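Local atomic coordinates of putative aspartyl-tRNA synthetase (Leishmania major, PDB entry 6OD8), a protein that probably catalyses the ATP-dependent charging of tRNA(Asp) with L-aspartate, releasing AMP and diphosphate in the process. Residues Q280-L283 with R289-E292; M318-D321 with E326-D329; L494-A499 with S515-A520; S225-Y230 with R532-Y537. All blocks are in the same frame, centred on the assembly; numbering follows the deposited sequence. Where two conformers were deposited one is given.

Contact 1: residues Q280-L283 with R289-E292; sequences QMVL and RVFE
Leu283 and Val282, in helix 276-283, pack on Val290 of strand 289-297, where this helix lies against the largely antiparallel sheet characteristic of class II synthetases; the strand is the first of the family's motif 2 hairpin. Val290 points toward the helix and supplies both of its methyls. With CG1 opposite its carbonyl carbon (chi1 -65°), CG2 lies between backbone N and carbonyl carbon and meets Leu283 CD2 at 3.9 Å. The other branch, CG1, lies 4.1 Å from Leu283 CD2. In one of the two deposited conformers of Val282, its CG1, trans to the backbone N, comes to 4.2 Å from Val290 CG1; the second conformer makes this touch less certain. Both helix side chains run at a slant to that of Val290, with no polar bond between the two segments. Alternation along the strand turns Phe291 to its other side, onto helix 215-237. The side chain of Arg289 points away and, in one of two conformers, its guanidinium pairs with Asp239. Val282 also packs on Phe549 of the second subunit, which brings the contact to the dimer interface. At the start of the strand, Leu283 CD2 stands 4.2 Å from the backbone N of Arg289.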
loop_
_atom_site.group_PDB
_atom_site.type_symbol
_atom_site.label_atom_id
_atom_site.label_comp_id
_atom_site.label_asym_id
_atom_site.label_seq_id
_atom_site.Cartn_x
_atom_site.Cartn_y
_atom_site.Cartn_z
ATOM N N GLN A 280 0.672 -17.308 0.632
ATOM C CA GLN A 280 0.994 -18.560 1.309
ATOM C C GLN A 280 2.454 -18.962 1.103
ATOM O O GLN A 280 3.104 -19.469 2.028
ATOM C CB GLN A 280 0.090 -19.686 0.801
ATOM C CG GLN A 280 -1.379 -19.469 1.023
ATOM C CD GLN A 280 -2.163 -20.693 0.540
ATOM O OE1 GLN A 280 -2.891 -20.642 -0.452
ATOM N NE2 GLN A 280 -1.949 -21.813 1.206
ATOM N N MET A 281 2.960 -18.843 -0.125
ATOM C CA MET A 281 4.326 -19.273 -0.388
ATOM C C MET A 281 5.331 -18.477 0.433
ATOM O O MET A 281 6.352 -19.024 0.851
ATOM C CB MET A 281 4.634 -19.130 -1.881
ATOM C CG MET A 281 3.706 -20.024 -2.741
ATOM S SD MET A 281 3.713 -19.603 -4.517
ATOM C CE MET A 281 5.399 -20.089 -4.800
ATOM N N VAL A 282 5.059 -17.201 0.703
ATOM C CA VAL A 282 6.032 -16.406 1.449
ATOM C C VAL A 282 6.138 -16.895 2.888
ATOM O O VAL A 282 7.215 -16.860 3.485
ATOM C CB VAL A 282 5.677 -14.911 1.370
ATOM C CG1 VAL A 282 6.671 -14.081 2.200
ATOM C CG2 VAL A 282 5.733 -14.451 -0.086
ATOM N N LEU A 283 5.037 -17.389 3.464
ATOM C CA LEU A 283 5.129 -17.955 4.807
ATOM C C LEU A 283 6.039 -19.179 4.838
ATOM O O LEU A 283 6.676 -19.468 5.860
ATOM C CB LEU A 283 3.740 -18.319 5.307
ATOM C CG LEU A 283 2.676 -17.240 5.464
ATOM C CD1 LEU A 283 1.618 -17.742 6.423
ATOM C CD2 LEU A 283 3.217 -15.893 5.904
ATOM N N ARG A 289 4.135 -13.574 9.308
ATOM C CA ARG A 289 2.870 -12.846 9.178
ATOM C C ARG A 289 3.027 -11.814 8.072
ATOM O O ARG A 289 3.978 -11.027 8.165
ATOM C CB ARG A 289 2.525 -12.097 10.478
ATOM C CG ARG A 289 2.291 -12.931 11.736
ATOM C CD ARG A 289 2.296 -12.043 12.992
ATOM N NE ARG A 289 3.656 -11.788 13.468
ATOM C CZ ARG A 289 4.371 -12.682 14.152
ATOM N NH1 ARG A 289 3.852 -13.864 14.449
ATOM N NH2 ARG A 289 5.589 -12.396 14.546
ATOM N N VAL A 290 2.109 -11.761 7.096
ATOM C CA VAL A 290 2.251 -10.829 5.979
ATOM C C VAL A 290 0.924 -10.149 5.672
ATOM O O VAL A 290 -0.151 -10.679 5.922
ATOM C CB VAL A 290 2.771 -11.512 4.686
ATOM C CG1 VAL A 290 4.183 -12.047 4.880
ATOM C CG2 VAL A 290 1.826 -12.670 4.244
ATOM N N PHE A 291 1.020 -8.981 5.048
ATOM C CA PHE A 291 -0.136 -8.370 4.428
ATOM C C PHE A 291 0.283 -7.769 3.099
ATOM O O PHE A 291 1.462 -7.497 2.854
ATOM C CB PHE A 291 -0.786 -7.311 5.326
ATOM C CG PHE A 291 0.041 -6.035 5.481
ATOM C CD1 PHE A 291 -0.010 -5.025 4.512
ATOM C CD2 PHE A 291 0.847 -5.856 6.598
ATOM C CE1 PHE A 291 0.745 -3.828 4.658
ATOM C CE2 PHE A 291 1.614 -4.667 6.745
ATOM C CZ PHE A 291 1.551 -3.671 5.776
ATOM N N GLU A 292 -0.706 -7.562 2.238
ATOM C CA GLU A 292 -0.465 -6.918 0.961
ATOM C C GLU A 292 -1.638 -6.012 0.627
ATOM O O GLU A 292 -2.793 -6.348 0.886
ATOM C CB GLU A 292 -0.243 -7.958 -0.163
ATOM C CG GLU A 292 -0.009 -7.316 -1.540
ATOM C CD GLU A 292 0.748 -8.209 -2.521
ATOM O OE1 GLU A 292 0.897 -9.433 -2.293
ATOM O OE2 GLU A 292 1.172 -7.679 -3.553
#

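Contact 2: residues M318-D321 with E326-D329; sequences MRID and EVLD. With EDO (1,2-ethanediol), chain H.
The backbone leaves strand 310-319 at Ile320 and turns into helix 325-342, bringing the CA atoms of Ile320 and Glu326 within 6.4 Å of each other. This is a strand-turn-helix connection at the end of the second motif 2 strand of the class II synthetase fold. A carboxylate closes the turn: Glu326, its chain extended beyond CG, crosses the side chain of Asp321 at about a right angle and takes a hydrogen bond from the backbone N of Asp321 on OE1, at 2.8 Å and 165°. The donor comes to the syn side, only 18° out of the carboxylate plane. OE2 accepts the backbone N-H groups of Glu322 and His323, so the one carboxylate gathers three amides and its rotation is fixed. These three donors probably stabilise the Glu326 carboxylate despite the like charge of Asp321, whose OD1 is 4.0 Å from Glu326 OE1. Next to these bonds lies an apolar layer centred on Val327. Its CG2 meets Ile320 CG2 at 3.6 Å and Met318 CG at 4.0 Å, the methionine and valine chains running past each other in opposite senses. A bend about the CG-SD bond of Met318 (chi3 -81°) carries CE to 3.9 Å from Glu326 O. Further along the helix, O2 of an ethanediol, probably from the crystallisation liquor, donates a 3.1 Å hydrogen bond to Asp329 O.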
loop_
_atom_site.group_PDB
_atom_site.type_symbol
_atom_site.label_atom_id
_atom_site.label_comp_id
_atom_site.label_asym_id
_atom_site.label_seq_id
_atom_site.Cartn_x
_atom_site.Cartn_y
_atom_site.Cartn_z
ATOM N N MET A 318 -1.084 -15.605 7.723
ATOM C CA MET A 318 -0.321 -15.731 8.960
ATOM C C MET A 318 -0.205 -17.194 9.372
ATOM O O MET A 318 -1.083 -18.005 9.073
ATOM C CB MET A 318 -0.990 -14.940 10.093
ATOM C CG MET A 318 -2.452 -15.415 10.312
ATOM S SD MET A 318 -3.297 -14.421 11.545
ATOM C CE MET A 318 -2.643 -15.244 13.004
ATOM N N ARG A 319 0.885 -17.523 10.083
ATOM C CA ARG A 319 0.969 -18.827 10.727
ATOM C C ARG A 319 -0.146 -19.000 11.743
ATOM O O ARG A 319 -0.601 -18.039 12.366
ATOM C CB ARG A 319 2.281 -18.991 11.485
ATOM C CG ARG A 319 3.507 -18.903 10.699
ATOM C CD ARG A 319 4.650 -19.060 11.671
ATOM N NE ARG A 319 5.887 -18.808 10.991
ATOM C CZ ARG A 319 7.034 -18.626 11.609
ATOM N NH1 ARG A 319 7.088 -18.676 12.943
ATOM N NH2 ARG A 319 8.107 -18.388 10.890
ATOM N N ILE A 320 -0.546 -20.249 11.968
ATOM C CA ILE A 320 -1.410 -20.559 13.097
ATOM C C ILE A 320 -0.728 -21.602 13.967
ATOM O O ILE A 320 -0.038 -22.495 13.465
ATOM C CB ILE A 320 -2.813 -21.027 12.668
ATOM C CG1 ILE A 320 -2.758 -22.312 11.875
ATOM C CG2 ILE A 320 -3.492 -19.976 11.815
ATOM C CD1 ILE A 320 -4.121 -22.978 11.802
ATOM N N ASP A 321 -0.907 -21.464 15.278
ATOM C CA ASP A 321 -0.403 -22.461 16.219
ATOM C C ASP A 321 -1.289 -23.694 16.201
ATOM O O ASP A 321 -0.804 -24.826 16.076
ATOM C CB ASP A 321 -0.357 -21.899 17.647
ATOM C CG ASP A 321 0.683 -20.792 17.843
ATOM O OD1 ASP A 321 0.456 -19.927 18.713
ATOM O OD2 ASP A 321 1.720 -20.788 17.158
ATOM N N GLU A 326 -7.471 -18.393 15.329
ATOM C CA GLU A 326 -6.411 -17.405 15.495
ATOM C C GLU A 326 -6.450 -16.369 14.377
ATOM O O GLU A 326 -6.164 -15.183 14.606
ATOM C CB GLU A 326 -5.052 -18.104 15.531
ATOM C CG GLU A 326 -4.937 -19.067 16.698
ATOM C CD GLU A 326 -3.724 -19.979 16.587
ATOM O OE1 GLU A 326 -2.650 -19.502 16.158
ATOM O OE2 GLU A 326 -3.856 -21.160 16.941
ATOM N N VAL A 327 -6.780 -16.817 13.156
ATOM C CA VAL A 327 -6.975 -15.926 12.011
ATOM C C VAL A 327 -8.204 -15.052 12.211
ATOM O O VAL A 327 -8.175 -13.833 11.993
ATOM C CB VAL A 327 -7.105 -16.741 10.713
ATOM C CG1 VAL A 327 -7.372 -15.784 9.524
ATOM C CG2 VAL A 327 -5.855 -17.581 10.481
ATOM N N LEU A 328 -9.312 -15.672 12.612
ATOM C CA LEU A 328 -10.541 -14.943 12.849
ATOM C C LEU A 328 -10.376 -13.934 13.982
ATOM O O LEU A 328 -10.921 -12.825 13.916
ATOM C CB LEU A 328 -11.660 -15.961 13.145
ATOM C CG LEU A 328 -13.012 -15.397 13.535
ATOM C CD1 LEU A 328 -13.534 -14.515 12.389
ATOM C CD2 LEU A 328 -13.966 -16.567 13.833
ATOM N N ASP A 329 -9.616 -14.293 15.021
ATOM C CA ASP A 329 -9.313 -13.344 16.091
ATOM C C ASP A 329 -8.650 -12.082 15.534
ATOM O O ASP A 329 -9.016 -10.957 15.904
ATOM C CB ASP A 329 -8.398 -13.994 17.140
ATOM C CG ASP A 329 -9.101 -15.024 18.016
ATOM O OD1 ASP A 329 -10.343 -15.144 17.979
ATOM O OD2 ASP A 329 -8.379 -15.745 18.750
HETATM C C1 EDO H . -12.127 -9.847 18.453
HETATM O O1 EDO H . -11.606 -8.870 19.370
HETATM C C2 EDO H . -11.433 -11.192 18.618
HETATM O O2 EDO H . -10.028 -10.990 18.808
#

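Contact 3: residues L494-A499 with S515-A520; sequences LLLARA and SFRLGA
Leu495 of helix 492-501 reaches Phe516 at the start of the loop that leads into strand 523-529, and this pair forms the tight half of the contact. A chi1 of 176° places Leu495 CG trans to the backbone N, and CD2 then extends to the ring, 3.7 Å from Phe516 CE2 and 3.8 Å from Phe516 CD2. The two side chains cross nearly at right angles, and the methyl comes obliquely at the CD2-CE2 bond of the ring. Phe516 is held from other directions as well: Ser515 OG sits 3.7 Å above the ring plane, over its centre, and Tyr512 makes an edge-to-face stack with it. Both Leu495 and Phe516 are buried.

One residue further along each segment the packing slackens. Leu496 and Arg517, each partly exposed, cross at about a right angle, but Leu496 CD1 comes no closer than 4.1 Å to Arg517 NH1. Apolar carbon here merely borders a guanidinium whose polar tie lies elsewhere, a salt bridge from NE to Asp514. The arginine chain is extended from CG to NE. No hydrogen bond joins the two segments.

This packing joins a short helix of the catalytic domain to the loop before the motif 3 strand 523-529, close to the dimer interface. The loop is backed by helix 276-283, where Ser515 meets Met281 and Phe516 meets Gln280, and beyond Phe516 its backbone carbonyls bind Arg213 and Arg94 of the second subunit.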
loop_
_atom_site.group_PDB
_atom_site.type_symbol
_atom_site.label_atom_id
_atom_site.label_comp_id
_atom_site.label_asym_id
_atom_site.label_seq_id
_atom_site.Cartn_x
_atom_site.Cartn_y
_atom_site.Cartn_z
ATOM N N LEU A 494 -2.387 -33.886 0.728
ATOM C CA LEU A 494 -3.807 -33.615 0.936
ATOM C C LEU A 494 -4.285 -32.469 0.064
ATOM O O LEU A 494 -5.456 -32.438 -0.338
ATOM C CB LEU A 494 -4.086 -33.316 2.403
ATOM C CG LEU A 494 -4.233 -34.553 3.284
ATOM C CD1 LEU A 494 -4.467 -34.136 4.719
ATOM C CD2 LEU A 494 -5.378 -35.437 2.783
ATOM N N LEU A 495 -3.396 -31.516 -0.235
ATOM C CA LEU A 495 -3.763 -30.419 -1.118
ATOM C C LEU A 495 -4.036 -30.922 -2.537
ATOM O O LEU A 495 -5.004 -30.499 -3.175
ATOM C CB LEU A 495 -2.651 -29.358 -1.088
ATOM C CG LEU A 495 -2.743 -28.137 -1.988
ATOM C CD1 LEU A 495 -3.882 -27.232 -1.565
ATOM C CD2 LEU A 495 -1.425 -27.380 -1.947
ATOM N N LEU A 496 -3.218 -31.850 -3.033
ATOM C CA LEU A 496 -3.518 -32.450 -4.335
ATOM C C LEU A 496 -4.795 -33.288 -4.275
ATOM O O LEU A 496 -5.600 -33.278 -5.215
ATOM C CB LEU A 496 -2.331 -33.291 -4.812
ATOM C CG LEU A 496 -1.061 -32.536 -5.233
ATOM C CD1 LEU A 496 0.111 -33.492 -5.370
ATOM C CD2 LEU A 496 -1.282 -31.774 -6.540
ATOM N N ALA A 497 -5.008 -33.995 -3.163
ATOM C CA ALA A 497 -6.200 -34.826 -3.028
ATOM C C ALA A 497 -7.476 -33.986 -3.034
ATOM O O ALA A 497 -8.476 -34.378 -3.650
ATOM C CB ALA A 497 -6.104 -35.664 -1.754
ATOM N N ARG A 498 -7.478 -32.835 -2.348
ATOM C CA ARG A 498 -8.694 -32.024 -2.360
ATOM C C ARG A 498 -8.921 -31.412 -3.742
ATOM O O ARG A 498 -10.060 -31.368 -4.226
ATOM C CB ARG A 498 -8.658 -30.949 -1.267
ATOM C CG ARG A 498 -9.970 -30.122 -1.183
ATOM C CD ARG A 498 -10.068 -29.172 0.035
ATOM N NE ARG A 498 -11.035 -28.101 -0.222
ATOM C CZ ARG A 498 -12.355 -28.251 -0.128
ATOM N NH1 ARG A 498 -12.869 -29.416 0.253
ATOM N NH2 ARG A 498 -13.165 -27.241 -0.399
ATOM N N ALA A 499 -7.847 -30.975 -4.410
ATOM C CA ALA A 499 -7.985 -30.459 -5.770
ATOM C C ALA A 499 -8.554 -31.517 -6.711
ATOM O O ALA A 499 -9.377 -31.209 -7.581
ATOM C CB ALA A 499 -6.635 -29.956 -6.283
ATOM N N SER A 515 6.024 -25.369 -2.911
ATOM C CA SER A 515 6.438 -24.545 -1.773
ATOM C C SER A 515 6.089 -25.167 -0.429
ATOM O O SER A 515 6.598 -24.699 0.596
ATOM C CB SER A 515 5.829 -23.137 -1.848
ATOM O OG SER A 515 4.453 -23.105 -1.473
ATOM N N PHE A 516 5.249 -26.203 -0.405
ATOM C CA PHE A 516 4.894 -26.864 0.845
ATOM C C PHE A 516 5.688 -28.133 1.091
ATOM O O PHE A 516 5.411 -28.838 2.070
ATOM C CB PHE A 516 3.395 -27.192 0.862
ATOM C CG PHE A 516 2.521 -26.006 0.608
ATOM C CD1 PHE A 516 2.429 -24.974 1.546
ATOM C CD2 PHE A 516 1.808 -25.896 -0.577
ATOM C CE1 PHE A 516 1.621 -23.860 1.306
ATOM C CE2 PHE A 516 0.969 -24.789 -0.817
ATOM C CZ PHE A 516 0.897 -23.766 0.130
ATOM N N ARG A 517 6.625 -28.475 0.198
ATOM C CA ARG A 517 7.261 -29.785 0.252
ATOM C C ARG A 517 8.529 -29.799 1.092
ATOM O O ARG A 517 8.990 -30.877 1.463
ATOM C CB ARG A 517 7.585 -30.273 -1.158
ATOM C CG ARG A 517 6.344 -30.627 -2.006
ATOM C CD ARG A 517 6.828 -31.210 -3.335
ATOM N NE ARG A 517 5.803 -31.270 -4.370
ATOM C CZ ARG A 517 4.850 -32.194 -4.427
ATOM N NH1 ARG A 517 3.971 -32.168 -5.423
ATOM N NH2 ARG A 517 4.744 -33.125 -3.478
ATOM N N LEU A 518 9.087 -28.632 1.419
ATOM C CA LEU A 518 10.354 -28.516 2.146
ATOM C C LEU A 518 10.114 -28.069 3.587
ATOM O O LEU A 518 10.838 -27.228 4.133
ATOM C CB LEU A 518 11.299 -27.541 1.440
ATOM C CG LEU A 518 11.548 -27.815 -0.051
ATOM C CD1 LEU A 518 12.466 -26.753 -0.653
ATOM C CD2 LEU A 518 12.116 -29.220 -0.276
ATOM N N GLY A 519 9.089 -28.640 4.206
ATOM C CA GLY A 519 8.618 -28.234 5.510
ATOM C C GLY A 519 7.676 -27.058 5.379
ATOM O O GLY A 519 8.031 -26.046 4.756
ATOM N N ALA A 520 6.478 -27.162 5.940
ATOM C CA ALA A 520 5.496 -26.094 5.810
ATOM C C ALA A 520 4.917 -25.750 7.173
ATOM O O ALA A 520 4.698 -26.634 8.004
ATOM C CB ALA A 520 4.350 -26.485 4.859
#

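Contact 4: residues S225-Y230 with R532-Y537; sequences SRVCQY and RVVMLY
Val227 of helix 215-237 divides its two methyls between consecutive residues of helix 530-538, Val533 and Val534. The first helix belongs to motif 1 and the second to motif 3 of the class II synthetase fold, so the small contact ties together elements some 300 residues apart in sequence. The CB of Val227 points toward the other helix. Its CG1, trans to the backbone N (chi1 172°), meets Val533 CG1 at 3.9 Å; its CG2 meets Val534 CG2 at 4.0 Å. Both pairs approach at a slant. Val533 reaches in with CG1 lodged between its backbone N and carbonyl carbon (chi1 83°). The interface is buried and purely apolar.

Away from the valines, two side-chain bonds run within single helices. Arg226 NH1 donates to Gln229 OE1 one turn on, at 2.9 Å, in the carbonyl plane and on a lone pair. In the other helix, Arg532 NH1 makes a weak 3.5 Å bond to Met535 SD, which lies at the edge of the guanidinium, while Leu536 CD1 rests over one face, 4.1 Å above its plane. Arg532 also reaches out of its helix, NH2 forming a salt bridge with Glu480.

Helix 530-538 thus lies between the motif 1 helix and strand 480-487, on which Val533 and Leu536 pack at Ile482, while Ser225 and Cys228 touch Cys241 and Glu242 of the second subunit.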
loop_
_atom_site.group_PDB
_atom_site.type_symbol
_atom_site.label_atom_id
_atom_site.label_comp_id
_atom_site.label_asym_id
_atom_site.label_seq_id
_atom_site.Cartn_x
_atom_site.Cartn_y
_atom_site.Cartn_z
ATOM N N SER A 225 -8.832 6.320 1.768
ATOM C CA SER A 225 -7.455 6.426 2.227
ATOM C C SER A 225 -7.325 6.026 3.693
ATOM O O SER A 225 -6.353 5.351 4.080
ATOM C CB SER A 225 -6.949 7.862 2.021
ATOM O OG SER A 225 -5.615 7.980 2.485
ATOM N N ARG A 226 -8.272 6.458 4.539
ATOM C CA ARG A 226 -8.186 6.107 5.959
ATOM C C ARG A 226 -8.347 4.605 6.179
ATOM O O ARG A 226 -7.694 4.039 7.062
ATOM C CB ARG A 226 -9.244 6.858 6.785
ATOM C CG ARG A 226 -9.093 8.364 6.830
ATOM C CD ARG A 226 -7.697 8.834 7.327
ATOM N NE ARG A 226 -7.706 10.278 7.556
ATOM C CZ ARG A 226 -6.658 10.995 7.963
ATOM N NH1 ARG A 226 -5.485 10.411 8.184
ATOM N NH2 ARG A 226 -6.778 12.309 8.135
ATOM N N VAL A 227 -9.201 3.936 5.391
ATOM C CA VAL A 227 -9.318 2.472 5.531
ATOM C C VAL A 227 -7.965 1.800 5.291
ATOM O O VAL A 227 -7.534 0.935 6.073
ATOM C CB VAL A 227 -10.392 1.893 4.585
ATOM C CG1 VAL A 227 -10.334 0.342 4.620
ATOM C CG2 VAL A 227 -11.795 2.391 4.957
ATOM N N CYS A 228 -7.289 2.154 4.183
ATOM C CA CYS A 228 -5.941 1.624 3.935
ATOM C C CYS A 228 -5.002 1.930 5.095
ATOM O O CYS A 228 -4.256 1.062 5.562
ATOM C CB CYS A 228 -5.365 2.211 2.633
ATOM S SG CYS A 228 -6.214 1.642 1.137
ATOM N N GLN A 229 -5.000 3.185 5.547
ATOM C CA GLN A 229 -4.121 3.593 6.640
ATOM C C GLN A 229 -4.322 2.744 7.895
ATOM O O GLN A 229 -3.349 2.273 8.506
ATOM C CB GLN A 229 -4.380 5.057 6.951
ATOM C CG GLN A 229 -3.601 5.563 8.124
ATOM C CD GLN A 229 -3.916 7.023 8.410
ATOM O OE1 GLN A 229 -4.463 7.731 7.557
ATOM N NE2 GLN A 229 -3.586 7.474 9.614
ATOM N N TYR A 230 -5.582 2.576 8.327
ATOM C CA TYR A 230 -5.829 1.847 9.572
ATOM C C TYR A 230 -5.650 0.346 9.389
ATOM O O TYR A 230 -5.186 -0.338 10.309
ATOM C CB TYR A 230 -7.231 2.179 10.100
ATOM C CG TYR A 230 -7.395 3.659 10.375
ATOM C CD1 TYR A 230 -6.358 4.389 10.965
ATOM C CD2 TYR A 230 -8.584 4.333 10.053
ATOM C CE1 TYR A 230 -6.492 5.746 11.219
ATOM C CE2 TYR A 230 -8.727 5.690 10.326
ATOM C CZ TYR A 230 -7.676 6.382 10.901
ATOM O OH TYR A 230 -7.792 7.722 11.167
ATOM N N ARG A 532 -15.272 -2.284 -1.850
ATOM C CA ARG A 532 -16.501 -2.870 -1.294
ATOM C C ARG A 532 -16.644 -2.575 0.196
ATOM O O ARG A 532 -17.750 -2.330 0.683
ATOM C CB ARG A 532 -16.543 -4.386 -1.532
ATOM C CG ARG A 532 -16.976 -4.776 -2.930
ATOM C CD ARG A 532 -18.479 -4.598 -3.106
ATOM N NE ARG A 532 -19.229 -5.757 -2.615
ATOM C CZ ARG A 532 -20.535 -5.753 -2.358
ATOM N NH1 ARG A 532 -21.253 -4.645 -2.519
ATOM N NH2 ARG A 532 -21.121 -6.860 -1.923
ATOM N N VAL A 533 -15.548 -2.582 0.949
ATOM C CA VAL A 533 -15.705 -2.264 2.357
ATOM C C VAL A 533 -16.134 -0.807 2.537
ATOM O O VAL A 533 -17.007 -0.520 3.358
ATOM C CB VAL A 533 -14.436 -2.652 3.156
ATOM C CG1 VAL A 533 -13.356 -1.599 3.094
ATOM C CG2 VAL A 533 -14.815 -2.959 4.607
ATOM N N VAL A 534 -15.598 0.123 1.731
ATOM C CA VAL A 534 -16.040 1.520 1.824
ATOM C C VAL A 534 -17.505 1.625 1.432
ATOM O O VAL A 534 -18.297 2.305 2.094
ATOM C CB VAL A 534 -15.155 2.450 0.956
ATOM C CG1 VAL A 534 -15.755 3.878 0.899
ATOM C CG2 VAL A 534 -13.748 2.496 1.481
ATOM N N MET A 535 -17.891 0.915 0.369
ATOM C CA MET A 535 -19.272 0.952 -0.102
ATOM C C MET A 535 -20.231 0.422 0.961
ATOM O O MET A 535 -21.242 1.061 1.276
ATOM C CB MET A 535 -19.386 0.142 -1.395
ATOM C CG MET A 535 -20.826 -0.134 -1.834
ATOM S SD MET A 535 -20.844 -1.260 -3.234
ATOM C CE MET A 535 -22.557 -1.232 -3.696
ATOM N N LEU A 536 -19.926 -0.745 1.540
ATOM C CA LEU A 536 -20.863 -1.321 2.512
ATOM C C LEU A 536 -20.861 -0.532 3.822
ATOM O O LEU A 536 -21.918 -0.329 4.429
ATOM C CB LEU A 536 -20.528 -2.797 2.762
ATOM C CG LEU A 536 -20.821 -3.685 1.539
ATOM C CD1 LEU A 536 -20.106 -5.025 1.641
ATOM C CD2 LEU A 536 -22.335 -3.875 1.376
ATOM N N TYR A 537 -19.689 -0.075 4.264
ATOM C CA TYR A 537 -19.614 0.766 5.460
ATOM C C TYR A 537 -20.507 1.999 5.344
ATOM O O TYR A 537 -21.211 2.371 6.290
ATOM C CB TYR A 537 -18.162 1.200 5.688
ATOM C CG TYR A 537 -17.989 2.103 6.878
ATOM C CD1 TYR A 537 -17.936 1.576 8.174
ATOM C CD2 TYR A 537 -17.850 3.487 6.718
ATOM C CE1 TYR A 537 -17.759 2.410 9.285
ATOM C CE2 TYR A 537 -17.685 4.317 7.813
ATOM C CZ TYR A 537 -17.638 3.784 9.090
ATOM O OH TYR A 537 -17.481 4.632 10.167
#

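All four contacts lie in the class II catalytic domain. Contact 4 spans the longest stretch of chain, with contacts 1, 2 and 3 following in that order between its two halves. Contacts 1 and 2 share the large mixed sheet through the neighbouring strands 289-297 and 310-319; their centres are 12 Å apart, and Leu283 CD1 comes within 3.5 Å of Met318 C. Contact 3 joins contact 1 through helix 276-283, centre to centre 16 Å. Contact 4 stands apart, 22 Å from contact 1 and 34 Å from contact 3 between centres. Each also touches the second subunit, so the packing of the catalytic domain and the dimer interface are closely interwoven.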